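Long-range contacts in SusD-like carbohydrate binding protein BF1063 (Bacteroides fragilis NCTC 9343, PDB 3I4G), which probably binds carbohydrate at the outer membrane and passes it on for import, as other members of the SusD family do: residues Y42-W47 with N85-R90; S138-V143 with P514-E519; E173-A178 with A202-T207. All blocks are in the same frame, centred on the assembly; numbering follows the deposited sequence.

Contact 1: residues Y42-W47 with N85-R90; sequences YNPSDW and NAFIKR
R90 reaches from the first turn of helix 86-109 to the loop of N43, P44 and S45. R90 has two conformers, and the bonds given are those of one. Its CB starts 3.7 Å from P44 O. CG and CD then run past N43 OD1 and the same carbonyl oxygen. The chain is bent at chi2 and chi3, which brings its NE edge to P44 O. R90 NE donates to P44 O at 3.0 Å, nearly in line with the C=O bond, and the N-H...O angle is 149°. R90 NH2 adds a weak second bond to P44 O at 3.3 Å. R90 NH2 also lies 3.6 Å from S45 CA. N43 OD1 is 3.1 Å from R90 NE, and the amide and guanidinium planes are 59° apart. Water 1 donates to N43 OD1 at 2.8 Å and weakly accepts from R90 NH2, so it bridges the two side chains.

One turn back, F87 supplies the apolar half. Its CG lies anti to the carbonyl carbon (chi1 -65°), and the ring swings toward the loop. P44 CD meets the ring edge at F87 CD2, 3.7 Å away. N43 CB and Y42 O both approach CE2 obliquely. The ring also rests on P72 and I76 of helix 72-78. N85 caps the helix start, its OD1 accepting from F87 N and I88 N on opposite faces of the amide plane.

The contact seats the loop between helices 21-33 and 50-54 on the N-terminal turn of helix 86-109, in the N-terminal part of this SusD-family protein. The carbonyl of buried P44 takes one good bond from R90 NE and a weak one from R90 NH2. The positive charge probably polarises it.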
loop_
_atom_site.group_PDB
_atom_site.type_symbol
_atom_site.label_atom_id
_atom_site.label_comp_id
_atom_site.label_asym_id
_atom_site.label_seq_id
_atom_site.Cartn_x
_atom_site.Cartn_y
_atom_site.Cartn_z
ATOM N N TYR A 42 -16.718 -1.519 1.764
ATOM C CA TYR A 42 -16.612 -2.965 1.931
ATOM C C TYR A 42 -15.827 -3.615 0.823
ATOM O O TYR A 42 -15.671 -4.837 0.792
ATOM C CB TYR A 42 -18.012 -3.574 2.039
ATOM C CG TYR A 42 -18.733 -3.030 3.256
ATOM C CD1 TYR A 42 -18.398 -3.471 4.532
ATOM C CD2 TYR A 42 -19.679 -2.011 3.138
ATOM C CE1 TYR A 42 -19.047 -2.951 5.648
ATOM C CE2 TYR A 42 -20.301 -1.494 4.266
ATOM C CZ TYR A 42 -19.963 -1.976 5.497
ATOM O OH TYR A 42 -20.596 -1.474 6.649
ATOM N N ASN A 43 -15.245 -2.784 -0.048
ATOM C CA ASN A 43 -14.446 -3.198 -1.172
ATOM C C ASN A 43 -13.702 -1.967 -1.653
ATOM O O ASN A 43 -14.028 -0.847 -1.238
ATOM C CB ASN A 43 -15.330 -3.822 -2.261
ATOM C CG ASN A 43 -16.568 -3.064 -2.488
ATOM O OD1 ASN A 43 -16.546 -1.911 -2.948
ATOM N ND2 ASN A 43 -17.698 -3.668 -2.079
ATOM N N PRO A 44 -12.707 -2.137 -2.525
ATOM C CA PRO A 44 -11.973 -0.963 -2.994
ATOM C C PRO A 44 -12.820 0.015 -3.772
ATOM O O PRO A 44 -13.642 -0.412 -4.564
ATOM C CB PRO A 44 -10.914 -1.569 -3.928
ATOM C CG PRO A 44 -10.705 -2.948 -3.404
ATOM C CD PRO A 44 -12.106 -3.383 -3.023
ATOM N N SER A 45 -12.624 1.303 -3.551
ATOM C CA SER A 45 -13.184 2.326 -4.401
ATOM C C SER A 45 -12.125 2.964 -5.279
ATOM O O SER A 45 -12.452 3.732 -6.183
ATOM C CB SER A 45 -13.890 3.418 -3.596
ATOM O OG SER A 45 -12.999 4.076 -2.744
ATOM N N ASP A 46 -10.859 2.668 -5.012
ATOM C CA ASP A 46 -9.728 3.211 -5.749
ATOM C C ASP A 46 -8.488 2.454 -5.360
ATOM O O ASP A 46 -8.459 1.875 -4.289
ATOM C CB ASP A 46 -9.489 4.676 -5.399
ATOM C CG ASP A 46 -8.526 5.317 -6.343
ATOM O OD1 ASP A 46 -8.907 5.400 -7.526
ATOM O OD2 ASP A 46 -7.401 5.695 -5.944
ATOM N N TRP A 47 -7.447 2.476 -6.194
ATOM C CA TRP A 47 -6.179 1.905 -5.802
ATOM C C TRP A 47 -5.635 2.549 -4.530
ATOM O O TRP A 47 -4.792 1.941 -3.860
ATOM C CB TRP A 47 -5.141 2.087 -6.922
ATOM C CG TRP A 47 -5.568 1.409 -8.197
ATOM C CD1 TRP A 47 -6.094 2.001 -9.306
ATOM C CD2 TRP A 47 -5.582 -0.002 -8.453
ATOM N NE1 TRP A 47 -6.414 1.037 -10.251
ATOM C CE2 TRP A 47 -6.089 -0.192 -9.746
ATOM C CE3 TRP A 47 -5.129 -1.117 -7.739
ATOM C CZ2 TRP A 47 -6.201 -1.451 -10.314
ATOM C CZ3 TRP A 47 -5.219 -2.370 -8.338
ATOM C CH2 TRP A 47 -5.770 -2.516 -9.589
ATOM N N ASN A 85 -14.805 -12.692 -9.790
ATOM C CA ASN A 85 -14.512 -12.091 -8.490
ATOM C C ASN A 85 -14.978 -10.629 -8.426
ATOM O O ASN A 85 -14.638 -9.831 -9.325
ATOM C CB ASN A 85 -13.000 -12.287 -8.229
ATOM C CG ASN A 85 -12.553 -11.780 -6.880
ATOM O OD1 ASN A 85 -12.509 -10.575 -6.629
ATOM N ND2 ASN A 85 -12.175 -12.715 -6.011
ATOM N N ALA A 86 -15.723 -10.267 -7.374
ATOM C CA ALA A 86 -16.276 -8.919 -7.268
ATOM C C ALA A 86 -15.212 -7.871 -7.013
ATOM O O ALA A 86 -15.375 -6.723 -7.423
ATOM C CB ALA A 86 -17.292 -8.868 -6.143
ATOM N N PHE A 87 -14.119 -8.230 -6.357
ATOM C CA PHE A 87 -13.088 -7.257 -6.000
ATOM C C PHE A 87 -12.268 -6.895 -7.214
ATOM O O PHE A 87 -11.977 -5.719 -7.399
ATOM C CB PHE A 87 -12.238 -7.784 -4.838
ATOM C CG PHE A 87 -13.032 -7.940 -3.562
ATOM C CD1 PHE A 87 -13.786 -9.055 -3.335
ATOM C CD2 PHE A 87 -13.048 -6.931 -2.607
ATOM C CE1 PHE A 87 -14.538 -9.182 -2.167
ATOM C CE2 PHE A 87 -13.791 -7.058 -1.446
ATOM C CZ PHE A 87 -14.512 -8.171 -1.212
ATOM N N ILE A 88 -11.905 -7.864 -8.043
ATOM C CA ILE A 88 -11.141 -7.511 -9.242
ATOM C C ILE A 88 -12.042 -6.675 -10.155
ATOM O O ILE A 88 -11.556 -5.781 -10.865
ATOM C CB ILE A 88 -10.493 -8.697 -9.995
ATOM C CG1 ILE A 88 -11.513 -9.583 -10.699
ATOM C CG2 ILE A 88 -9.585 -9.475 -9.014
ATOM C CD1 ILE A 88 -10.897 -10.776 -11.504
ATOM N N LYS A 89 -13.350 -6.951 -10.196
ATOM C CA LYS A 89 -14.232 -6.119 -11.020
ATOM C C LYS A 89 -14.267 -4.689 -10.521
ATOM O O LYS A 89 -14.276 -3.755 -11.349
ATOM C CB LYS A 89 -15.634 -6.710 -11.086
ATOM C CG LYS A 89 -16.642 -5.906 -11.892
ATOM C CD LYS A 89 -16.285 -5.843 -13.360
ATOM C CE LYS A 89 -17.147 -4.845 -14.137
ATOM N NZ LYS A 89 -18.576 -5.163 -14.107
ATOM N N ARG A 90 -14.264 -4.455 -9.199
ATOM C CA ARG A 90 -14.206 -3.078 -8.685
ATOM C C ARG A 90 -12.944 -2.368 -9.113
ATOM O O ARG A 90 -12.986 -1.208 -9.519
ATOM C CB ARG A 90 -14.269 -3.004 -7.150
ATOM C CG ARG A 90 -15.613 -3.340 -6.502
ATOM C CD ARG A 90 -16.635 -2.247 -6.653
ATOM N NE ARG A 90 -16.275 -1.039 -5.921
ATOM C CZ ARG A 90 -16.860 0.155 -6.058
ATOM N NH1 ARG A 90 -17.877 0.342 -6.888
ATOM N NH2 ARG A 90 -16.433 1.188 -5.344
HETATM O O HOH W 1 -15.947 0.807 -2.544
#

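Contact 2: residues S138-V143 with P514-E519; sequences SYFKNV and PIPQSE
A classic gamma turn follows helix 116-139 and meets the proline-rich approach to helix 517-522, close to the C-terminus. K141 is its central residue, with positive phi (76°), and N142 N bonds back to F140 O. F140 carries most of the contact. Its CG is anti to the carbonyl carbon (chi1 -62°) and lies beside the backbone N, which brings the ring to P514 O and the P516 ring. P514 O lies in the plane of the F140 ring, at its edge, 3.3 Å from F140 CE1 and 3.4 Å from F140 CD1. The slightly positive ring hydrogens are thus turned to a carbonyl oxygen. P516 CD packs against F140 CE1 at 3.8 Å, and the two side chains cross at about a right angle. I515 CA stands farther off, 4.4 Å from F140 CD1.

I515 makes the second patch. Its CB points away from the turn, but CD1 comes back to it. I515 CD1 lies 3.8 Å from N142 O and 4.3 Å from V143 CG1. No hydrogen bond joins the two segments. N142 OD1 accepts from Q163 N at the start of helix 163-180.

Aromatic rings close in round the contact. W92 of helix 86-109 and W513 both meet F140 edge-to-face, and W92 also touches I515 and P516. V143 packs on Y96 of helix 86-109 and on I166 of helix 163-180. The C-terminal segment is therefore laid over the N-terminal helices 86-109 and 116-139, with the N-terminal start of helix 163-180 beside it.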
loop_
_atom_site.group_PDB
_atom_site.type_symbol
_atom_site.label_atom_id
_atom_site.label_comp_id
_atom_site.label_asym_id
_atom_site.label_seq_id
_atom_site.Cartn_x
_atom_site.Cartn_y
_atom_site.Cartn_z
ATOM N N SER A 138 0.093 -3.705 -13.571
ATOM C CA SER A 138 0.716 -4.498 -12.536
ATOM C C SER A 138 0.009 -5.830 -12.306
ATOM O O SER A 138 0.661 -6.840 -11.996
ATOM C CB SER A 138 0.733 -3.718 -11.219
ATOM O OG SER A 138 1.570 -2.566 -11.281
ATOM N N TYR A 139 -1.313 -5.858 -12.461
ATOM C CA TYR A 139 -2.095 -7.004 -12.023
ATOM C C TYR A 139 -2.832 -7.728 -13.142
ATOM O O TYR A 139 -2.735 -8.957 -13.242
ATOM C CB TYR A 139 -3.059 -6.543 -10.914
ATOM C CG TYR A 139 -2.334 -5.938 -9.707
ATOM C CD1 TYR A 139 -1.402 -6.684 -9.008
ATOM C CD2 TYR A 139 -2.576 -4.655 -9.293
ATOM C CE1 TYR A 139 -0.742 -6.149 -7.930
ATOM C CE2 TYR A 139 -1.931 -4.104 -8.200
ATOM C CZ TYR A 139 -1.026 -4.875 -7.523
ATOM O OH TYR A 139 -0.363 -4.389 -6.395
ATOM N N PHE A 140 -3.596 -7.000 -13.967
ATOM C CA PHE A 140 -4.230 -7.612 -15.133
ATOM C C PHE A 140 -3.244 -7.761 -16.309
ATOM O O PHE A 140 -3.406 -8.629 -17.160
ATOM C CB PHE A 140 -5.418 -6.775 -15.592
ATOM C CG PHE A 140 -6.533 -6.642 -14.593
ATOM C CD1 PHE A 140 -7.480 -7.642 -14.431
ATOM C CD2 PHE A 140 -6.672 -5.490 -13.841
ATOM C CE1 PHE A 140 -8.534 -7.498 -13.568
ATOM C CE2 PHE A 140 -7.732 -5.363 -12.949
ATOM C CZ PHE A 140 -8.682 -6.361 -12.867
ATOM N N LYS A 141 -2.259 -6.868 -16.381
ATOM C CA LYS A 141 -1.133 -6.906 -17.321
ATOM C C LYS A 141 -1.459 -6.505 -18.746
ATOM O O LYS A 141 -0.932 -5.496 -19.201
ATOM C CB LYS A 141 -0.395 -8.257 -17.272
ATOM C CG LYS A 141 0.124 -8.517 -15.846
ATOM C CD LYS A 141 1.169 -9.531 -15.765
ATOM C CE LYS A 141 1.656 -9.614 -14.328
ATOM N NZ LYS A 141 2.707 -10.638 -14.193
ATOM N N ASN A 142 -2.294 -7.270 -19.442
ATOM C CA ASN A 142 -2.596 -7.024 -20.855
ATOM C C ASN A 142 -4.036 -6.557 -20.894
ATOM O O ASN A 142 -4.943 -7.337 -20.684
ATOM C CB ASN A 142 -2.367 -8.305 -21.645
ATOM C CG ASN A 142 -1.029 -8.925 -21.337
ATOM O OD1 ASN A 142 0.013 -8.286 -21.445
ATOM N ND2 ASN A 142 -1.049 -10.210 -20.931
ATOM N N VAL A 143 -4.234 -5.274 -21.143
ATOM C CA VAL A 143 -5.553 -4.645 -21.053
ATOM C C VAL A 143 -5.695 -3.592 -22.136
ATOM O O VAL A 143 -4.702 -3.161 -22.744
ATOM C CB VAL A 143 -5.769 -3.986 -19.650
ATOM C CG1 VAL A 143 -5.633 -5.045 -18.512
ATOM C CG2 VAL A 143 -4.811 -2.828 -19.418
ATOM N N PRO A 514 -7.269 -12.435 -13.920
ATOM C CA PRO A 514 -8.027 -12.566 -15.172
ATOM C C PRO A 514 -8.848 -11.307 -15.455
ATOM O O PRO A 514 -9.206 -10.559 -14.541
ATOM C CB PRO A 514 -8.953 -13.733 -14.893
ATOM C CG PRO A 514 -9.186 -13.650 -13.408
ATOM C CD PRO A 514 -7.845 -13.216 -12.825
ATOM N N ILE A 515 -9.146 -11.065 -16.727
ATOM C CA ILE A 515 -10.049 -10.023 -17.087
ATOM C C ILE A 515 -11.411 -10.344 -16.450
ATOM O O ILE A 515 -11.850 -11.483 -16.507
ATOM C CB ILE A 515 -10.214 -9.982 -18.626
ATOM C CG1 ILE A 515 -8.908 -9.697 -19.374
ATOM C CG2 ILE A 515 -11.258 -8.914 -19.016
ATOM C CD1 ILE A 515 -8.268 -8.382 -19.052
ATOM N N PRO A 516 -12.076 -9.348 -15.850
ATOM C CA PRO A 516 -13.354 -9.670 -15.236
ATOM C C PRO A 516 -14.332 -10.324 -16.214
ATOM O O PRO A 516 -14.412 -9.936 -17.377
ATOM C CB PRO A 516 -13.862 -8.306 -14.763
ATOM C CG PRO A 516 -12.608 -7.504 -14.543
ATOM C CD PRO A 516 -11.691 -7.954 -15.614
ATOM N N GLN A 517 -15.082 -11.292 -15.703
ATOM C CA GLN A 517 -15.960 -12.114 -16.532
ATOM C C GLN A 517 -16.958 -11.277 -17.315
ATOM O O GLN A 517 -17.231 -11.586 -18.488
ATOM C CB GLN A 517 -16.726 -13.130 -15.677
ATOM C CG GLN A 517 -17.481 -14.167 -16.464
ATOM C CD GLN A 517 -16.556 -15.047 -17.255
ATOM O OE1 GLN A 517 -15.646 -15.670 -16.680
ATOM N NE2 GLN A 517 -16.782 -15.125 -18.575
ATOM N N SER A 518 -17.498 -10.233 -16.702
ATOM C CA SER A 518 -18.507 -9.447 -17.421
ATOM C C SER A 518 -17.930 -8.822 -18.687
ATOM O O SER A 518 -18.650 -8.627 -19.697
ATOM C CB SER A 518 -19.080 -8.362 -16.521
ATOM O OG SER A 518 -18.096 -7.450 -16.109
ATOM N N GLU A 519 -16.649 -8.459 -18.627
ATOM C CA GLU A 519 -15.988 -7.782 -19.744
ATOM C C GLU A 519 -15.608 -8.791 -20.814
ATOM O O GLU A 519 -15.718 -8.483 -22.006
ATOM C CB GLU A 519 -14.816 -6.948 -19.208
ATOM C CG GLU A 519 -15.254 -5.973 -18.104
ATOM C CD GLU A 519 -16.529 -5.192 -18.431
ATOM O OE1 GLU A 519 -16.498 -4.393 -19.393
ATOM O OE2 GLU A 519 -17.587 -5.385 -17.772
#

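Contact 3: residues E173-A178 with A202-T207; sequences EFTAAA and AFLGRT
F174 and L204 bury the most surface here, and F203 comes third. F174 belongs to helix 163-180, the other two to helix 197-211. The two short helical segments run almost antiparallel, at 163°, with their axes 9.1 Å apart. Their closest backbone pair is F174 and L204, with CA atoms 5.6 Å apart.

The CB of F174 points toward helix 197-211. CG is anti to the carbonyl carbon, and the ring spans the facing segment from F203 to T207. F203 CB sits over one face of this ring, 3.7 Å from the centroid of F174 and 16° off the normal. This is a CH-pi contact. The F203 ring leads away from it. The two ring planes are 30° apart and slid past each other, so they barely overlap. T207 OG1 comes to the ring edge, 3.4 Å from F174 CE2. T207 OG1 also donates to F203 O at 2.9 Å. F203 O takes the helical bond from T207 N too, and the two donors arrive on opposite faces of its carbonyl plane.

L204 packs beside F174, L204 CB to F174 CB at 4.0 Å. Its CG is anti to the backbone N, and this carries its methyls to T175. L204 CD2 lies 3.7 Å from T175 OG1, whose polar partner is V171 O one turn earlier.

Neighbours extend this apolar layer: F134 meets the F203 ring edge-to-face, and A130 touches F174. Both belong to helix 116-139. Such antiparallel neighbours are consistent with the TPR-like helical part of SusD-family proteins. No hydrogen bond crosses between the segments, and both threonine hydroxyls bond within their own helices. The contact is mainly apolar, consistent with dispersion and one CH-pi contact.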
loop_
_atom_site.group_PDB
_atom_site.type_symbol
_atom_site.label_atom_id
_atom_site.label_comp_id
_atom_site.label_asym_id
_atom_site.label_seq_id
_atom_site.Cartn_x
_atom_site.Cartn_y
_atom_site.Cartn_z
ATOM N N GLU A 173 4.185 9.043 -20.306
ATOM C CA GLU A 173 3.206 9.871 -19.623
ATOM C C GLU A 173 3.693 10.419 -18.282
ATOM O O GLU A 173 3.494 11.600 -17.984
ATOM C CB GLU A 173 1.924 9.063 -19.426
ATOM C CG GLU A 173 1.178 8.752 -20.710
ATOM C CD GLU A 173 0.679 9.990 -21.425
ATOM O OE1 GLU A 173 -0.138 10.724 -20.818
ATOM O OE2 GLU A 173 1.077 10.224 -22.611
ATOM N N PHE A 174 4.312 9.592 -17.448
ATOM C CA PHE A 174 4.817 10.085 -16.162
ATOM C C PHE A 174 5.945 11.069 -16.370
ATOM O O PHE A 174 6.054 12.051 -15.607
ATOM C CB PHE A 174 5.299 8.951 -15.250
ATOM C CG PHE A 174 4.191 8.109 -14.653
ATOM C CD1 PHE A 174 3.146 8.693 -13.967
ATOM C CD2 PHE A 174 4.223 6.736 -14.753
ATOM C CE1 PHE A 174 2.131 7.937 -13.430
ATOM C CE2 PHE A 174 3.210 5.984 -14.199
ATOM C CZ PHE A 174 2.170 6.588 -13.552
ATOM N N THR A 175 6.773 10.847 -17.395
ATOM C CA THR A 175 7.865 11.774 -17.676
ATOM C C THR A 175 7.329 13.158 -18.095
ATOM O O THR A 175 7.767 14.194 -17.601
ATOM C CB THR A 175 8.781 11.213 -18.765
ATOM O OG1 THR A 175 9.348 9.981 -18.317
ATOM C CG2 THR A 175 9.915 12.190 -19.120
ATOM N N ALA A 176 6.349 13.144 -18.994
ATOM C CA ALA A 176 5.710 14.373 -19.458
ATOM C C ALA A 176 4.946 15.076 -18.353
ATOM O O ALA A 176 4.976 16.307 -18.232
ATOM C CB ALA A 176 4.792 14.058 -20.630
ATOM N N ALA A 177 4.252 14.320 -17.528
ATOM C CA ALA A 177 3.559 14.905 -16.389
ATOM C C ALA A 177 4.544 15.539 -15.419
ATOM O O ALA A 177 4.362 16.693 -15.008
ATOM C CB ALA A 177 2.693 13.864 -15.683
ATOM N N ALA A 178 5.602 14.821 -15.035
ATOM C CA ALA A 178 6.577 15.387 -14.121
ATOM C C ALA A 178 7.109 16.728 -14.602
ATOM O O ALA A 178 7.258 17.641 -13.789
ATOM C CB ALA A 178 7.737 14.415 -13.905
ATOM N N ALA A 202 8.198 9.349 -8.896
ATOM C CA ALA A 202 8.180 8.138 -8.095
ATOM C C ALA A 202 7.406 7.054 -8.817
ATOM O O ALA A 202 7.820 5.898 -8.832
ATOM C CB ALA A 202 7.580 8.414 -6.728
ATOM N N PHE A 203 6.274 7.415 -9.435
ATOM C CA PHE A 203 5.563 6.438 -10.245
ATOM C C PHE A 203 6.338 6.041 -11.497
ATOM O O PHE A 203 6.276 4.885 -11.909
ATOM C CB PHE A 203 4.151 6.914 -10.594
ATOM C CG PHE A 203 3.169 6.623 -9.510
ATOM C CD1 PHE A 203 2.504 5.409 -9.503
ATOM C CD2 PHE A 203 2.916 7.513 -8.480
ATOM C CE1 PHE A 203 1.604 5.082 -8.501
ATOM C CE2 PHE A 203 1.987 7.189 -7.479
ATOM C CZ PHE A 203 1.374 5.955 -7.479
ATOM N N LEU A 204 7.080 6.969 -12.066
ATOM C CA LEU A 204 8.003 6.620 -13.151
ATOM C C LEU A 204 8.984 5.566 -12.677
ATOM O O LEU A 204 9.224 4.569 -13.368
ATOM C CB LEU A 204 8.774 7.859 -13.628
ATOM C CG LEU A 204 9.850 7.665 -14.666
ATOM C CD1 LEU A 204 9.257 7.034 -15.941
ATOM C CD2 LEU A 204 10.510 8.997 -14.989
ATOM N N GLY A 205 9.616 5.788 -11.533
ATOM C CA GLY A 205 10.524 4.802 -10.981
ATOM C C GLY A 205 9.885 3.461 -10.742
ATOM O O GLY A 205 10.482 2.427 -11.078
ATOM N N ARG A 206 8.680 3.424 -10.171
ATOM C CA ARG A 206 8.016 2.149 -9.975
ATOM C C ARG A 206 7.712 1.473 -11.322
ATOM O O ARG A 206 7.820 0.239 -11.445
ATOM C CB ARG A 206 6.690 2.301 -9.204
ATOM C CG ARG A 206 6.772 2.629 -7.725
ATOM C CD ARG A 206 5.376 2.588 -7.153
ATOM N NE ARG A 206 5.323 2.705 -5.703
ATOM C CZ ARG A 206 4.196 2.587 -5.045
ATOM N NH1 ARG A 206 3.051 2.426 -5.711
ATOM N NH2 ARG A 206 4.195 2.656 -3.737
ATOM N N THR A 207 7.331 2.255 -12.315
ATOM C CA THR A 207 7.065 1.703 -13.664
ATOM C C THR A 207 8.329 1.056 -14.196
ATOM O O THR A 207 8.303 -0.067 -14.712
ATOM C CB THR A 207 6.583 2.805 -14.597
ATOM O OG1 THR A 207 5.346 3.322 -14.110
ATOM C CG2 THR A 207 6.375 2.286 -16.041
#

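Overall arrangement
Contacts 1 and 2 are neighbours, with centres 13 Å apart. K89 NZ is hydrogen-bonded to S518 OG, I88 O meets F140 CZ, and W47 packs on Y139. They also share helix 86-109: it carries R90 of contact 1, and its W92 packs on F140, I515 and P516. Contact 3 touches neither, and is nested in the chain loop that contact 2 closes. Helix 116-139 relates all three: it leads into F140's turn, backs contact 3 and touches W47. Contact 1 is partly buried and uses charge, water and a carbonyl. The other two are buried: contact 2 sets a ring edge and a methyl against carbonyl oxygens, while contact 3 is mostly apolar.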